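PDB 2HX5: 1,4-dihydroxy-2-naphthoyl-CoA hydrolase from Prochlorococcus marinus, which probably hydrolyses 1,4-dihydroxy-2-naphthoyl-CoA to 1,4-dihydroxy-2-naphthoate and CoA, a step in the biosynthesis of phylloquinone (vitamin K1). Local coordinates for residues 23-27 with 28-32. Numbering follows the deposited sequence.
Sequences GVMHF and HQLFR
His26, Phe27 and His28 form an aromatic cluster where a loop of this hotdog-fold thioesterase turns into helix 29-45. A type I beta turn from His26 to Gln29 makes the bend, closed by Gln29 N donating to His26 O at 3.0 Å; one residue on, Leu30 N bonds to Phe27 O. The imidazole of His26 presents its edge to the face of His28, an offset edge-to-face pair with planes at 88°. CD2 of His26 comes to 3.2 Å from NE2 of His28. His28 in turn directs its ring edge at the face of Phe27, the planes inclined at 72°. With CG of Phe27 between its backbone N and carbonyl carbon (chi1 76°), the ring folds back over the following peptide N. CB of His28 sits over the ring centre in a CH-pi contact, 4.2 Å from the centroid. At its polar end, His26 ND1 is hydrogen-bonded to Asp20, the predicted catalytic residue, and its ring also meets His35 of the second subunit edge-to-face, consistent with a place at the active site, beside a subunit interface. Selenomethionine Met25 bends at chi3 and brings SE to 3.9 Å from CD1 of Leu30; both side chains pack on Phe76 of strand 65-76. Across the first helical turn, Arg32 grips Gln29 side-on while also forming salt bridges with Asp18 and Glu36. Gln29 OE1 receives both guanidinium bonds, from NE at 3.0 Å in the carbonyl plane and from NH2 at 2.9 Å above it.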
loop_
_atom_site.group_PDB
_atom_site.type_symbol
_atom_site.label_atom_id
_atom_site.label_comp_id
_atom_site.label_asym_id
_atom_site.label_seq_id
_atom_site.Cartn_x
_atom_site.Cartn_y
_atom_site.Cartn_z
ATOM N N GLY A 23 2.570 3.282 16.335
ATOM C CA GLY A 23 1.747 4.469 16.612
ATOM C C GLY A 23 2.148 5.692 15.806
ATOM O O GLY A 23 1.771 6.812 16.169
ATOM N N VAL A 24 2.898 5.513 14.708
ATOM C CA VAL A 24 3.443 6.581 13.882
ATOM C C VAL A 24 3.454 6.139 12.406
ATOM O O VAL A 24 3.230 4.966 12.113
ATOM C CB VAL A 24 4.880 6.946 14.272
ATOM C CG1 VAL A 24 4.909 7.644 15.657
ATOM C CG2 VAL A 24 5.745 5.739 14.216
HETATM N N MSE A 25 3.701 7.061 11.486
HETATM C CA MSE A 25 3.710 6.782 10.054
HETATM C C MSE A 25 4.654 5.632 9.756
HETATM O O MSE A 25 5.782 5.630 10.274
HETATM C CB MSE A 25 4.150 8.019 9.293
HETATM C CG MSE A 25 4.166 7.858 7.797
HETATM SE SE MSE A 25 5.353 9.185 6.945
HETATM C CE MSE A 25 7.084 8.559 7.605
ATOM N N HIS A 26 4.224 4.678 8.936
ATOM C CA HIS A 26 5.119 3.661 8.476
ATOM C C HIS A 26 6.022 4.236 7.381
ATOM O O HIS A 26 5.599 4.931 6.471
ATOM C CB HIS A 26 4.342 2.494 7.958
ATOM C CG HIS A 26 5.187 1.291 7.742
ATOM N ND1 HIS A 26 5.854 0.650 8.750
ATOM C CD2 HIS A 26 5.537 0.661 6.601
ATOM C CE1 HIS A 26 6.568 -0.350 8.228
ATOM N NE2 HIS A 26 6.403 -0.354 6.934
ATOM N N PHE A 27 7.325 3.979 7.497
ATOM C CA PHE A 27 8.336 4.778 6.802
ATOM C C PHE A 27 8.121 4.949 5.319
ATOM O O PHE A 27 8.258 6.048 4.800
ATOM C CB PHE A 27 9.795 4.256 7.083
ATOM C CG PHE A 27 10.169 3.012 6.346
ATOM C CD1 PHE A 27 9.541 1.788 6.532
ATOM C CD2 PHE A 27 11.132 3.090 5.371
ATOM C CE1 PHE A 27 9.892 0.693 5.783
ATOM C CE2 PHE A 27 11.487 1.988 4.645
ATOM C CZ PHE A 27 10.875 0.798 4.832
ATOM N N HIS A 28 7.783 3.872 4.611
ATOM C CA HIS A 28 7.756 3.967 3.157
ATOM C C HIS A 28 6.592 4.784 2.624
ATOM O O HIS A 28 6.625 5.182 1.462
ATOM C CB HIS A 28 7.832 2.581 2.477
ATOM C CG HIS A 28 6.743 1.640 2.835
ATOM N ND1 HIS A 28 5.463 1.806 2.358
ATOM C CD2 HIS A 28 6.758 0.459 3.491
ATOM C CE1 HIS A 28 4.713 0.807 2.790
ATOM N NE2 HIS A 28 5.481 -0.040 3.442
ATOM N N GLN A 29 5.596 5.058 3.440
ATOM C CA GLN A 29 4.477 5.896 3.006
ATOM C C GLN A 29 4.939 7.263 2.570
ATOM O O GLN A 29 4.341 7.938 1.743
ATOM C CB GLN A 29 3.463 6.088 4.144
ATOM C CG GLN A 29 2.751 4.823 4.522
ATOM C CD GLN A 29 1.665 4.469 3.559
ATOM O OE1 GLN A 29 1.356 5.224 2.637
ATOM N NE2 GLN A 29 1.044 3.344 3.781
ATOM N N LEU A 30 6.047 7.704 3.185
ATOM C CA LEU A 30 6.583 9.033 2.816
ATOM C C LEU A 30 6.813 9.138 1.313
ATOM O O LEU A 30 6.604 10.175 0.725
ATOM C CB LEU A 30 7.888 9.357 3.546
ATOM C CG LEU A 30 8.231 10.863 3.594
ATOM C CD1 LEU A 30 7.460 11.583 4.657
ATOM C CD2 LEU A 30 9.781 11.075 3.783
ATOM N N PHE A 31 7.330 8.065 0.733
ATOM C CA PHE A 31 7.632 8.093 -0.709
ATOM C C PHE A 31 6.426 8.158 -1.573
ATOM O O PHE A 31 6.415 8.800 -2.624
ATOM C CB PHE A 31 8.503 6.874 -1.050
ATOM C CG PHE A 31 9.887 6.921 -0.477
ATOM C CD1 PHE A 31 10.827 7.838 -0.952
ATOM C CD2 PHE A 31 10.231 6.064 0.530
ATOM C CE1 PHE A 31 12.078 7.904 -0.418
ATOM C CE2 PHE A 31 11.493 6.131 1.085
ATOM C CZ PHE A 31 12.423 7.039 0.570
ATOM N N ARG A 32 5.376 7.440 -1.161
ATOM C CA ARG A 32 4.093 7.572 -1.852
ATOM C C ARG A 32 3.586 9.022 -1.812
ATOM O O ARG A 32 3.125 9.620 -2.785
ATOM C CB ARG A 32 3.001 6.644 -1.255
ATOM C CG ARG A 32 1.647 6.896 -1.914
ATOM C CD ARG A 32 0.679 5.823 -1.427
ATOM N NE ARG A 32 0.317 5.999 -0.018
ATOM C CZ ARG A 32 -0.610 6.823 0.442
ATOM N NH1 ARG A 32 -1.313 7.642 -0.320
ATOM N NH2 ARG A 32 -0.842 6.860 1.735
#